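PDB 5IWZ: synaptonemal complex protein 2 from Mus musculus, which is a major component of the axial and lateral elements of the synaptonemal complex in meiotic prophase, needed for synapsis and fertility, here its N-terminal armadillo-repeat-like and Spt16M-like domains. Local coordinates for residues A[52-57]-A[104-109]; A[62-67]-A[110-115]; A[201-206]-A[227-232]; A[238-243]-A[248-253]. All blocks are in the same frame, centred on the assembly; numbering follows the deposited sequence.

Contact 1 (A[52-57]-A[104-109]); sequences KLDDLI and VSWFEN
Two helices of the armadillo-repeat-like domain, 49-63 and 99-108, are joined here by W106, whose indole reaches across to D54 and I57. The axes of the two short segments lie 10.9 Å apart and within 2° of parallel, and the indole spans most of that gap. W106 NE1 donates to D54 OD2 at 2.8 Å with an N-H...O angle of 157°. The oxygen lies close to the indole plane and uses its anti lone pair, the one turned away from OD1, and carboxylate and ring are almost coplanar. D54 reaches the ring's edge because its CG stands anti to the backbone N (chi1 -177°). I57 comes over a face instead: CD1 sits 3.5 Å from the centroid of the six-membered ring in a CH-pi contact, while CG2 lies 3.6 Å from W106 CG, nearer the pyrrole part. Edge bond and face contact together would fix both the tilt and the rotation of the indole. A water gives a second hydrogen bond to D54 OD2 at 2.9 Å, and D54 OD1 has a salt bridge to K102, so both carboxylate oxygens are engaged. Around the pair, L53 and L56 pack on helix 13-23, I57 touches I72 of helix 66-79, and on the far side V104 and F107 lie against helix 144-163.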
loop_
_atom_site.group_PDB
_atom_site.type_symbol
_atom_site.label_atom_id
_atom_site.label_comp_id
_atom_site.label_asym_id
_atom_site.label_seq_id
_atom_site.Cartn_x
_atom_site.Cartn_y
_atom_site.Cartn_z
ATOM N N LYS A 52 22.016 -6.927 17.859
ATOM C CA LYS A 52 21.722 -8.295 17.432
ATOM C C LYS A 52 20.577 -8.324 16.422
ATOM O O LYS A 52 20.643 -9.057 15.430
ATOM C CB LYS A 52 21.381 -9.168 18.639
ATOM C CG LYS A 52 22.522 -9.412 19.631
ATOM C CD LYS A 52 21.955 -10.076 20.873
ATOM C CE LYS A 52 23.025 -10.352 21.902
ATOM N NZ LYS A 52 22.434 -11.049 23.083
ATOM N N LEU A 53 19.517 -7.544 16.669
ATOM C CA LEU A 53 18.445 -7.389 15.683
ATOM C C LEU A 53 18.994 -6.934 14.339
ATOM O O LEU A 53 18.664 -7.501 13.290
ATOM C CB LEU A 53 17.418 -6.376 16.181
ATOM C CG LEU A 53 16.079 -6.797 16.772
ATOM C CD1 LEU A 53 16.101 -8.232 17.283
ATOM C CD2 LEU A 53 15.666 -5.826 17.865
ATOM N N ASP A 54 19.844 -5.904 14.358
ATOM C CA ASP A 54 20.407 -5.371 13.122
ATOM C C ASP A 54 21.222 -6.433 12.398
ATOM O O ASP A 54 21.086 -6.616 11.180
ATOM C CB ASP A 54 21.263 -4.144 13.432
ATOM C CG ASP A 54 21.834 -3.494 12.186
ATOM O OD1 ASP A 54 23.040 -3.195 12.180
ATOM O OD2 ASP A 54 21.081 -3.259 11.218
ATOM N N ASP A 55 22.072 -7.147 13.145
ATOM C CA ASP A 55 22.887 -8.205 12.557
ATOM C C ASP A 55 22.014 -9.277 11.915
ATOM O O ASP A 55 22.259 -9.701 10.782
ATOM C CB ASP A 55 23.790 -8.829 13.631
ATOM C CG ASP A 55 24.938 -7.907 14.060
ATOM O OD1 ASP A 55 24.987 -6.733 13.621
ATOM O OD2 ASP A 55 25.792 -8.360 14.863
ATOM N N LEU A 56 21.000 -9.742 12.636
ATOM C CA LEU A 56 20.178 -10.839 12.132
ATOM C C LEU A 56 19.358 -10.410 10.911
ATOM O O LEU A 56 19.318 -11.121 9.900
ATOM C CB LEU A 56 19.295 -11.350 13.272
ATOM C CG LEU A 56 18.343 -12.507 12.964
ATOM C CD1 LEU A 56 19.279 -13.667 12.702
ATOM C CD2 LEU A 56 17.442 -12.794 14.188
ATOM N N ILE A 57 18.741 -9.221 10.953
ATOM C CA ILE A 57 17.899 -8.799 9.828
ATOM C C ILE A 57 18.727 -8.574 8.563
ATOM O O ILE A 57 18.337 -9.007 7.469
ATOM C CB ILE A 57 17.092 -7.553 10.218
ATOM C CG1 ILE A 57 15.950 -7.943 11.164
ATOM C CG2 ILE A 57 16.568 -6.853 8.981
ATOM C CD1 ILE A 57 15.320 -6.741 11.855
ATOM N N VAL A 104 15.948 2.432 8.402
ATOM C CA VAL A 104 16.285 2.975 7.083
ATOM C C VAL A 104 17.237 2.035 6.361
ATOM O O VAL A 104 17.050 1.696 5.179
ATOM C CB VAL A 104 16.883 4.387 7.221
ATOM C CG1 VAL A 104 17.498 4.857 5.889
ATOM C CG2 VAL A 104 15.812 5.353 7.694
ATOM N N SER A 105 18.261 1.580 7.079
ATOM C CA SER A 105 19.203 0.613 6.538
ATOM C C SER A 105 18.511 -0.680 6.107
ATOM O O SER A 105 18.800 -1.211 5.028
ATOM C CB SER A 105 20.281 0.330 7.580
ATOM O OG SER A 105 21.009 -0.817 7.223
ATOM N N TRP A 106 17.596 -1.210 6.927
ATOM C CA TRP A 106 16.927 -2.448 6.532
ATOM C C TRP A 106 16.104 -2.227 5.271
ATOM O O TRP A 106 16.087 -3.077 4.368
ATOM C CB TRP A 106 16.045 -2.984 7.664
ATOM C CG TRP A 106 16.785 -3.213 8.958
ATOM C CD1 TRP A 106 18.145 -3.365 9.124
ATOM C CD2 TRP A 106 16.213 -3.261 10.272
ATOM N NE1 TRP A 106 18.442 -3.519 10.467
ATOM C CE2 TRP A 106 17.275 -3.456 11.189
ATOM C CE3 TRP A 106 14.904 -3.161 10.766
ATOM C CZ2 TRP A 106 17.063 -3.563 12.557
ATOM C CZ3 TRP A 106 14.698 -3.261 12.138
ATOM C CH2 TRP A 106 15.771 -3.465 13.011
ATOM N N PHE A 107 15.432 -1.076 5.186
ATOM C CA PHE A 107 14.673 -0.736 3.987
ATOM C C PHE A 107 15.587 -0.580 2.776
ATOM O O PHE A 107 15.260 -1.051 1.683
ATOM C CB PHE A 107 13.885 0.556 4.231
ATOM C CG PHE A 107 13.108 1.008 3.050
ATOM C CD1 PHE A 107 11.948 0.353 2.676
ATOM C CD2 PHE A 107 13.533 2.095 2.308
ATOM C CE1 PHE A 107 11.217 0.777 1.571
ATOM C CE2 PHE A 107 12.816 2.522 1.217
ATOM C CZ PHE A 107 11.651 1.864 0.846
ATOM N N GLU A 108 16.733 0.095 2.953
ATOM C CA GLU A 108 17.719 0.196 1.881
ATOM C C GLU A 108 18.203 -1.180 1.441
ATOM O O GLU A 108 18.335 -1.450 0.242
ATOM C CB GLU A 108 18.916 1.034 2.341
ATOM C CG GLU A 108 18.623 2.511 2.581
ATOM C CD GLU A 108 18.612 3.321 1.304
ATOM O OE1 GLU A 108 18.402 4.554 1.388
ATOM O OE2 GLU A 108 18.814 2.730 0.217
ATOM N N ASN A 109 18.520 -2.048 2.407
ATOM C CA ASN A 109 18.957 -3.414 2.129
ATOM C C ASN A 109 17.839 -4.304 1.596
ATOM O O ASN A 109 18.106 -5.458 1.251
ATOM C CB ASN A 109 19.543 -4.042 3.392
ATOM C CG ASN A 109 20.855 -3.383 3.812
ATOM O OD1 ASN A 109 21.528 -2.746 2.999
ATOM N ND2 ASN A 109 21.214 -3.526 5.081
HETATM O O HOH W 1 22.359 -1.712 9.169
#

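Contact 2 (A[62-67]-A[110-115]); sequences NKKDIQ and SKEIIL
I66 and I113 point their side chains at each other tip to tip, CD1 of I66 lying 3.6 Å from CD1 of I113 and 3.7 Å from its CG2. K64 takes a different course: its chain slides past I113 in the opposite direction, with K64 CG 3.8 Å from I113 CG1, and then crosses the E112 side chain at about a right angle. There K64 NZ forms a salt bridge to E112 OE2 at 3.6 Å. Bends at chi2 (93°) and chi4 (-53°) fold the lysine chain along the isoleucine and leave its ammonium beside the carboxylate. K64 and E112 are exposed, whereas I113 is buried. K64 has positive phi and closes helix 49-63 in a Schellman motif, at the turn into helix 66-79, from which K64 and I66 both reach I113. With an alanine in place of I113, the I66 methyl and the aliphatic part of K64 would probably lose their common partner, leaving a gap under the salt bridge. Further in, I113 touches L61 of helix 49-63 and V125 of helix 123-141, and I66 meets A124 and M128 of that same helix.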
loop_
_atom_site.group_PDB
_atom_site.type_symbol
_atom_site.label_atom_id
_atom_site.label_comp_id
_atom_site.label_asym_id
_atom_site.label_seq_id
_atom_site.Cartn_x
_atom_site.Cartn_y
_atom_site.Cartn_z
ATOM N N ASN A 62 20.338 -10.323 3.221
ATOM C CA ASN A 62 21.405 -10.729 2.304
ATOM C C ASN A 62 21.178 -12.131 1.742
ATOM O O ASN A 62 21.528 -12.406 0.584
ATOM C CB ASN A 62 22.763 -10.668 3.012
ATOM C CG ASN A 62 23.325 -9.255 3.068
ATOM O OD1 ASN A 62 22.880 -8.375 2.332
ATOM N ND2 ASN A 62 24.315 -9.032 3.934
ATOM N N LYS A 63 20.586 -13.020 2.533
ATOM C CA LYS A 63 20.261 -14.359 2.063
ATOM C C LYS A 63 18.967 -14.420 1.265
ATOM O O LYS A 63 18.669 -15.472 0.698
ATOM C CB LYS A 63 20.173 -15.317 3.253
ATOM C CG LYS A 63 21.546 -15.723 3.821
ATOM C CD LYS A 63 21.542 -15.838 5.356
ATOM C CE LYS A 63 20.701 -17.012 5.817
ATOM N NZ LYS A 63 20.835 -17.406 7.264
ATOM N N LYS A 64 18.199 -13.329 1.207
ATOM C CA LYS A 64 16.886 -13.327 0.567
ATOM C C LYS A 64 15.907 -14.265 1.267
ATOM O O LYS A 64 14.999 -14.809 0.633
ATOM C CB LYS A 64 16.978 -13.675 -0.927
ATOM C CG LYS A 64 17.126 -12.464 -1.851
ATOM C CD LYS A 64 18.588 -12.165 -2.146
ATOM C CE LYS A 64 18.748 -10.882 -2.962
ATOM N NZ LYS A 64 17.925 -10.866 -4.204
ATOM N N ASP A 65 16.071 -14.465 2.578
ATOM C CA ASP A 65 15.107 -15.246 3.361
ATOM C C ASP A 65 13.947 -14.322 3.740
ATOM O O ASP A 65 13.840 -13.818 4.862
ATOM C CB ASP A 65 15.767 -15.862 4.595
ATOM C CG ASP A 65 16.807 -16.943 4.246
ATOM O OD1 ASP A 65 16.739 -17.511 3.140
ATOM O OD2 ASP A 65 17.694 -17.227 5.089
ATOM N N ILE A 66 13.042 -14.128 2.779
ATOM C CA ILE A 66 12.004 -13.097 2.898
ATOM C C ILE A 66 11.117 -13.342 4.111
ATOM O O ILE A 66 10.931 -12.448 4.955
ATOM C CB ILE A 66 11.166 -13.035 1.614
ATOM C CG1 ILE A 66 12.089 -12.819 0.425
ATOM C CG2 ILE A 66 10.170 -11.891 1.710
ATOM C CD1 ILE A 66 13.047 -11.682 0.653
ATOM N N GLN A 67 10.520 -14.545 4.191
ATOM C CA GLN A 67 9.568 -14.849 5.254
ATOM C C GLN A 67 10.239 -14.886 6.623
ATOM O O GLN A 67 9.597 -14.575 7.635
ATOM C CB GLN A 67 8.814 -16.170 4.954
ATOM C CG GLN A 67 9.536 -17.485 5.238
ATOM C CD GLN A 67 8.601 -18.726 5.131
ATOM O OE1 GLN A 67 8.861 -19.672 4.362
ATOM N NE2 GLN A 67 7.519 -18.719 5.914
ATOM N N SER A 110 16.606 -3.813 1.551
ATOM C CA SER A 110 15.495 -4.524 0.935
ATOM C C SER A 110 15.278 -4.113 -0.510
ATOM O O SER A 110 14.415 -4.691 -1.182
ATOM C CB SER A 110 14.197 -4.273 1.717
ATOM O OG SER A 110 14.316 -4.714 3.061
ATOM N N LYS A 111 16.035 -3.134 -1.004
ATOM C CA LYS A 111 15.698 -2.555 -2.298
ATOM C C LYS A 111 15.999 -3.520 -3.433
ATOM O O LYS A 111 15.220 -3.617 -4.389
ATOM C CB LYS A 111 16.418 -1.222 -2.481
ATOM C CG LYS A 111 15.839 -0.113 -1.567
ATOM C CD LYS A 111 16.625 1.206 -1.639
ATOM C CE LYS A 111 15.719 2.386 -1.298
ATOM N NZ LYS A 111 16.494 3.611 -0.935
ATOM N N GLU A 112 17.103 -4.266 -3.330
ATOM C CA GLU A 112 17.402 -5.287 -4.329
ATOM C C GLU A 112 16.287 -6.327 -4.406
ATOM O O GLU A 112 15.899 -6.758 -5.497
ATOM C CB GLU A 112 18.747 -5.945 -4.007
ATOM C CG GLU A 112 19.200 -6.976 -5.021
ATOM C CD GLU A 112 20.601 -7.521 -4.742
ATOM O OE1 GLU A 112 21.522 -6.708 -4.503
ATOM O OE2 GLU A 112 20.776 -8.760 -4.765
ATOM N N ILE A 113 15.752 -6.726 -3.254
ATOM C CA ILE A 113 14.635 -7.663 -3.213
ATOM C C ILE A 113 13.385 -7.032 -3.815
ATOM O O ILE A 113 12.670 -7.658 -4.607
ATOM C CB ILE A 113 14.386 -8.113 -1.761
ATOM C CG1 ILE A 113 15.482 -9.083 -1.295
ATOM C CG2 ILE A 113 13.002 -8.711 -1.616
ATOM C CD1 ILE A 113 15.576 -9.225 0.219
ATOM N N ILE A 114 13.081 -5.799 -3.402
ATOM C CA ILE A 114 11.914 -5.077 -3.906
ATOM C C ILE A 114 11.949 -4.996 -5.427
ATOM O O ILE A 114 10.915 -5.124 -6.094
ATOM C CB ILE A 114 11.854 -3.677 -3.264
ATOM C CG1 ILE A 114 11.375 -3.778 -1.822
ATOM C CG2 ILE A 114 10.972 -2.731 -4.068
ATOM C CD1 ILE A 114 11.907 -2.674 -0.932
ATOM N N LEU A 115 13.136 -4.807 -6.003
ATOM C CA LEU A 115 13.206 -4.679 -7.453
ATOM C C LEU A 115 13.002 -6.022 -8.151
ATOM O O LEU A 115 12.000 -6.216 -8.845
ATOM C CB LEU A 115 14.528 -4.050 -7.870
ATOM C CG LEU A 115 14.587 -2.569 -7.483
ATOM C CD1 LEU A 115 15.987 -2.029 -7.652
ATOM C CD2 LEU A 115 13.585 -1.748 -8.281
#

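Contact 3 (A[201-206]-A[227-232]); sequences TLMSNM and CRMTTE
M229, in the last turn of helix 216-229, and T230 just after it receive the side chain of M203 from helix 197-212. Before them in the chain, R228 turns its guanidinium away from M203, forming salt bridges to E224 and D184. M229 then points at the first segment, and its side chain crosses that of M203 obliquely. Its CB lies 3.6 Å from M203 CE, and its own CE curls back to the same methyl, with M229 CE 3.6 Å from M203 CE and 3.9 Å from M203 CG. The hook depends on the last torsion of M229 (chi3 -65°), which folds the terminal methyl back toward M203. The sulfur atoms take little part: the touching is by methyl and methylene carbons, and no hydrogen bond passes between the segments. This is apolar packing between two successive helices of an all-helical array, joined by a short turn, with M203 buried and M229 nearer the surface. At T230 the chain leaves helical geometry, and the threonine methyl meets M203 tip to tip, CG2 to CE at 3.4 Å, tighter than usual van der Waals contact. Chi1 of T230 (53°) directs the branches apart: CG2 goes toward M203, while OG1 turns back to the carbonyl oxygen of L226 in the preceding helical turn. The methionine methyl is therefore held among M229 CB, M229 CE and T230 CG2. One residue on, T231 is the N-cap of helix 232-242, its OG1 bonded to the backbone N of R234, and E232 sends OE2 to the backbone N of D257.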
loop_
_atom_site.group_PDB
_atom_site.type_symbol
_atom_site.label_atom_id
_atom_site.label_comp_id
_atom_site.label_asym_id
_atom_site.label_seq_id
_atom_site.Cartn_x
_atom_site.Cartn_y
_atom_site.Cartn_z
ATOM N N THR A 201 11.930 18.374 -5.786
ATOM C CA THR A 201 12.148 17.497 -6.933
ATOM C C THR A 201 11.259 16.258 -6.869
ATOM O O THR A 201 10.632 15.878 -7.867
ATOM C CB THR A 201 13.629 17.118 -7.010
ATOM O OG1 THR A 201 14.403 18.297 -7.221
ATOM C CG2 THR A 201 13.887 16.135 -8.141
ATOM N N LEU A 202 11.201 15.606 -5.702
ATOM C CA LEU A 202 10.374 14.407 -5.569
ATOM C C LEU A 202 8.910 14.717 -5.848
ATOM O O LEU A 202 8.236 13.991 -6.591
ATOM C CB LEU A 202 10.532 13.797 -4.175
ATOM C CG LEU A 202 11.861 13.077 -3.950
ATOM C CD1 LEU A 202 12.018 12.669 -2.486
ATOM C CD2 LEU A 202 11.958 11.870 -4.871
ATOM N N MET A 203 8.400 15.803 -5.262
ATOM C CA MET A 203 7.003 16.146 -5.464
ATOM C C MET A 203 6.713 16.480 -6.913
ATOM O O MET A 203 5.617 16.199 -7.408
ATOM C CB MET A 203 6.622 17.312 -4.574
ATOM C CG MET A 203 6.497 16.928 -3.137
ATOM S SD MET A 203 6.126 18.438 -2.254
ATOM C CE MET A 203 4.407 18.224 -1.877
ATOM N N SER A 204 7.673 17.081 -7.608
ATOM C CA SER A 204 7.482 17.324 -9.031
ATOM C C SER A 204 7.419 16.007 -9.802
ATOM O O SER A 204 6.565 15.829 -10.686
ATOM C CB SER A 204 8.603 18.222 -9.557
ATOM O OG SER A 204 8.268 18.712 -10.836
ATOM N N ASN A 205 8.299 15.058 -9.465
ATOM C CA ASN A 205 8.244 13.758 -10.132
ATOM C C ASN A 205 7.005 12.967 -9.728
ATOM O O ASN A 205 6.536 12.123 -10.499
ATOM C CB ASN A 205 9.513 12.963 -9.849
ATOM C CG ASN A 205 10.765 13.709 -10.286
ATOM O OD1 ASN A 205 10.753 14.429 -11.283
ATOM N ND2 ASN A 205 11.836 13.556 -9.532
ATOM N N MET A 206 6.464 13.224 -8.536
ATOM C CA MET A 206 5.214 12.585 -8.149
ATOM C C MET A 206 4.064 13.066 -9.023
ATOM O O MET A 206 3.272 12.254 -9.521
ATOM C CB MET A 206 4.931 12.848 -6.674
ATOM C CG MET A 206 5.964 12.207 -5.758
ATOM S SD MET A 206 5.500 12.375 -4.043
ATOM C CE MET A 206 4.669 10.785 -3.830
ATOM N N CYS A 227 -1.418 16.930 -1.606
ATOM C CA CYS A 227 -2.289 17.920 -0.976
ATOM C C CYS A 227 -2.097 17.980 0.539
ATOM O O CYS A 227 -2.309 19.041 1.142
ATOM C CB CYS A 227 -3.755 17.642 -1.333
ATOM S SG CYS A 227 -4.145 17.916 -3.105
ATOM N N ARG A 228 -1.694 16.877 1.168
ATOM C CA ARG A 228 -1.371 16.920 2.590
ATOM C C ARG A 228 -0.085 17.698 2.849
ATOM O O ARG A 228 0.050 18.332 3.901
ATOM C CB ARG A 228 -1.232 15.507 3.161
ATOM C CG ARG A 228 -2.475 14.637 3.068
ATOM C CD ARG A 228 -2.318 13.333 3.870
ATOM N NE ARG A 228 -3.024 13.498 5.127
ATOM C CZ ARG A 228 -4.222 13.004 5.381
ATOM N NH1 ARG A 228 -4.839 12.248 4.482
ATOM N NH2 ARG A 228 -4.787 13.252 6.552
ATOM N N MET A 229 0.863 17.667 1.914
ATOM C CA MET A 229 2.153 18.330 2.094
ATOM C C MET A 229 2.199 19.752 1.540
ATOM O O MET A 229 3.233 20.414 1.692
ATOM C CB MET A 229 3.278 17.503 1.451
ATOM C CG MET A 229 3.447 16.112 2.064
ATOM S SD MET A 229 4.976 15.281 1.576
ATOM C CE MET A 229 4.689 15.064 -0.185
ATOM N N THR A 230 1.130 20.243 0.902
ATOM C CA THR A 230 1.132 21.594 0.350
ATOM C C THR A 230 -0.213 22.274 0.568
ATOM O O THR A 230 -1.274 21.649 0.444
ATOM C CB THR A 230 1.463 21.612 -1.158
ATOM O OG1 THR A 230 0.606 20.714 -1.873
ATOM C CG2 THR A 230 2.904 21.237 -1.402
ATOM N N THR A 231 -0.160 23.568 0.865
ATOM C CA THR A 231 -1.372 24.321 1.131
ATOM C C THR A 231 -2.159 24.519 -0.158
ATOM O O THR A 231 -1.600 24.524 -1.261
ATOM C CB THR A 231 -1.038 25.684 1.743
ATOM O OG1 THR A 231 -0.710 26.599 0.694
ATOM C CG2 THR A 231 0.160 25.565 2.676
ATOM N N GLU A 232 -3.474 24.682 -0.008
ATOM C CA GLU A 232 -4.300 25.024 -1.160
ATOM C C GLU A 232 -3.773 26.277 -1.867
ATOM O O GLU A 232 -3.756 26.340 -3.102
ATOM C CB GLU A 232 -5.753 25.193 -0.719
ATOM C CG GLU A 232 -6.767 25.012 -1.840
ATOM C CD GLU A 232 -8.185 24.748 -1.334
ATOM O OE1 GLU A 232 -9.149 25.028 -2.087
ATOM O OE2 GLU A 232 -8.335 24.247 -0.196
#

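Contact 4 (A[238-243]-A[248-253]); sequences LAYEWF and IANAFK
A239 and A249 bring segments 238-243 and 248-253 together, their CA atoms 4.9 Å apart. The segment axes pass 8.3 Å from each other at 144°, a roughly antiparallel hairpin of helices, with an alanine on each side where the backbones come near, which is consistent with the short distance. A249 CB rests 3.4 Å from A239 O and also touches CD1 of the Y240 ring. Next out is the aromatic cluster of W242, F243 and F252. F243 puts CE2 over one face of F252, 3.4 Å from F252 CG, with the two ring planes inclined at 57°. W242 meets F252 from another side, its CE3 3.7 Å from F252 CE2, and A239 CB comes to the edge of the F252 ring. A chi1 of -173°, with CG beside the carbonyl carbon, swings the F252 ring into this group. A leucine replacing F252 would probably leave F243 without a ring face to rest on and open a gap beside W242. F243 is steadied by I248, whose CG2 sits 3.6 Å from F243 CG. At the outer margin Y240 OH donates to N250 OD1 at 2.7 Å, the hydroxyl tilted from the amide plane, and K253 CD packs against the same hydroxyl. Beyond these residues, F252 makes an edge-to-face pair with F267 of helix 260-274, I248 packs against V271 and I274 there, and W242 and F243 pack against helix 197-212.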
loop_
_atom_site.group_PDB
_atom_site.type_symbol
_atom_site.label_atom_id
_atom_site.label_comp_id
_atom_site.label_asym_id
_atom_site.label_seq_id
_atom_site.Cartn_x
_atom_site.Cartn_y
_atom_site.Cartn_z
ATOM N N LEU A 238 2.156 25.810 -7.693
ATOM C CA LEU A 238 2.816 24.528 -7.912
ATOM C C LEU A 238 2.121 23.708 -8.986
ATOM O O LEU A 238 2.769 22.888 -9.646
ATOM C CB LEU A 238 2.870 23.742 -6.599
ATOM C CG LEU A 238 3.782 24.421 -5.563
ATOM C CD1 LEU A 238 3.478 23.972 -4.135
ATOM C CD2 LEU A 238 5.243 24.167 -5.902
ATOM N N ALA A 239 0.810 23.896 -9.160
ATOM C CA ALA A 239 0.101 23.185 -10.219
ATOM C C ALA A 239 0.757 23.417 -11.574
ATOM O O ALA A 239 0.885 22.487 -12.381
ATOM C CB ALA A 239 -1.365 23.621 -10.264
ATOM N N TYR A 240 1.198 24.650 -11.831
ATOM C CA TYR A 240 1.784 24.984 -13.120
ATOM C C TYR A 240 3.243 24.562 -13.242
ATOM O O TYR A 240 3.757 24.499 -14.363
ATOM C CB TYR A 240 1.612 26.487 -13.377
ATOM C CG TYR A 240 0.137 26.836 -13.476
ATOM C CD1 TYR A 240 -0.601 26.477 -14.598
ATOM C CD2 TYR A 240 -0.524 27.472 -12.434
ATOM C CE1 TYR A 240 -1.957 26.758 -14.691
ATOM C CE2 TYR A 240 -1.876 27.768 -12.513
ATOM C CZ TYR A 240 -2.591 27.408 -13.648
ATOM O OH TYR A 240 -3.937 27.692 -13.731
ATOM N N GLU A 241 3.917 24.264 -12.133
ATOM C CA GLU A 241 5.241 23.652 -12.196
ATOM C C GLU A 241 5.151 22.138 -12.340
ATOM O O GLU A 241 5.960 21.531 -13.048
ATOM C CB GLU A 241 6.043 23.993 -10.941
ATOM C CG GLU A 241 6.025 25.461 -10.591
ATOM C CD GLU A 241 7.273 25.884 -9.852
ATOM O OE1 GLU A 241 8.307 26.099 -10.516
ATOM O OE2 GLU A 241 7.223 25.988 -8.610
ATOM N N TRP A 242 4.160 21.527 -11.690
ATOM C CA TRP A 242 4.038 20.075 -11.651
ATOM C C TRP A 242 3.428 19.483 -12.924
ATOM O O TRP A 242 3.702 18.321 -13.245
ATOM C CB TRP A 242 3.201 19.671 -10.438
ATOM C CG TRP A 242 3.900 19.897 -9.134
ATOM C CD1 TRP A 242 5.239 20.123 -8.946
ATOM C CD2 TRP A 242 3.304 19.910 -7.827
ATOM N NE1 TRP A 242 5.509 20.282 -7.602
ATOM C CE2 TRP A 242 4.340 20.157 -6.897
ATOM C CE3 TRP A 242 1.999 19.755 -7.355
ATOM C CZ2 TRP A 242 4.105 20.243 -5.527
ATOM C CZ3 TRP A 242 1.774 19.831 -5.985
ATOM C CH2 TRP A 242 2.820 20.069 -5.092
ATOM N N PHE A 243 2.616 20.239 -13.666
ATOM C CA PHE A 243 1.892 19.678 -14.804
ATOM C C PHE A 243 2.095 20.553 -16.035
ATOM O O PHE A 243 1.593 21.681 -16.094
ATOM C CB PHE A 243 0.409 19.512 -14.470
ATOM C CG PHE A 243 0.151 18.680 -13.236
ATOM C CD1 PHE A 243 0.332 17.303 -13.257
ATOM C CD2 PHE A 243 -0.283 19.270 -12.058
ATOM C CE1 PHE A 243 0.085 16.532 -12.122
ATOM C CE2 PHE A 243 -0.535 18.507 -10.928
ATOM C CZ PHE A 243 -0.346 17.130 -10.958
ATOM N N ILE A 248 -4.465 20.300 -17.410
ATOM C CA ILE A 248 -4.289 19.493 -16.205
ATOM C C ILE A 248 -3.900 20.366 -15.014
ATOM O O ILE A 248 -4.421 20.199 -13.906
ATOM C CB ILE A 248 -3.256 18.376 -16.463
ATOM C CG1 ILE A 248 -3.830 17.346 -17.456
ATOM C CG2 ILE A 248 -2.808 17.731 -15.144
ATOM C CD1 ILE A 248 -2.832 16.293 -17.928
ATOM N N ALA A 249 -2.974 21.305 -15.219
ATOM C CA ALA A 249 -2.611 22.235 -14.150
ATOM C C ALA A 249 -3.828 23.005 -13.637
ATOM O O ALA A 249 -3.971 23.200 -12.423
ATOM C CB ALA A 249 -1.534 23.204 -14.640
ATOM N N ASN A 250 -4.710 23.450 -14.550
ATOM C CA ASN A 250 -5.940 24.146 -14.158
ATOM C C ASN A 250 -6.831 23.263 -13.281
ATOM O O ASN A 250 -7.335 23.705 -12.241
ATOM C CB ASN A 250 -6.737 24.593 -15.399
ATOM C CG ASN A 250 -6.038 25.671 -16.214
ATOM O OD1 ASN A 250 -5.051 26.269 -15.776
ATOM N ND2 ASN A 250 -6.565 25.933 -17.414
ATOM N N ALA A 251 -7.079 22.024 -13.708
ATOM C CA ALA A 251 -7.920 21.135 -12.903
ATOM C C ALA A 251 -7.314 20.881 -11.523
ATOM O O ALA A 251 -8.034 20.856 -10.515
ATOM C CB ALA A 251 -8.150 19.809 -13.632
ATOM N N PHE A 252 -5.991 20.694 -11.458
ATOM C CA PHE A 252 -5.344 20.398 -10.183
ATOM C C PHE A 252 -5.574 21.513 -9.172
ATOM O O PHE A 252 -5.928 21.253 -8.014
ATOM C CB PHE A 252 -3.848 20.173 -10.392
ATOM C CG PHE A 252 -3.130 19.707 -9.158
ATOM C CD1 PHE A 252 -3.268 18.392 -8.713
ATOM C CD2 PHE A 252 -2.309 20.574 -8.442
ATOM C CE1 PHE A 252 -2.602 17.956 -7.575
ATOM C CE2 PHE A 252 -1.643 20.145 -7.306
ATOM C CZ PHE A 252 -1.791 18.833 -6.869
ATOM N N LYS A 253 -5.388 22.767 -9.608
ATOM C CA LYS A 253 -5.564 23.943 -8.760
ATOM C C LYS A 253 -6.976 24.067 -8.183
ATOM O O LYS A 253 -7.173 24.838 -7.235
ATOM C CB LYS A 253 -5.235 25.211 -9.563
ATOM C CG LYS A 253 -6.468 25.804 -10.258
ATOM C CD LYS A 253 -6.138 26.645 -11.477
ATOM C CE LYS A 253 -7.407 27.134 -12.161
ATOM N NZ LYS A 253 -8.262 27.932 -11.247
#

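In the fold
Contacts 1 and 2 are neighbours, their centres 11 Å apart: both use helix 49-63, and on the other side helices 99-108 and 111-115 follow each other, so the two contacts succeed one another along neighbouring helices within the armadillo-repeat-like domain. Contacts 3 and 4 form a second pair, also 11 Å between centres, and they touch directly. W242 links them, its CD1 3.6 Å from S204 CA and its CH2 3.9 Å from T230 CG2, so the cluster of contact 4 backs onto the methionine packing of contact 3. The two pairs stand well apart: contacts 1 and 3 are about 30 Å between centres, contacts 1 and 4 about 40 Å.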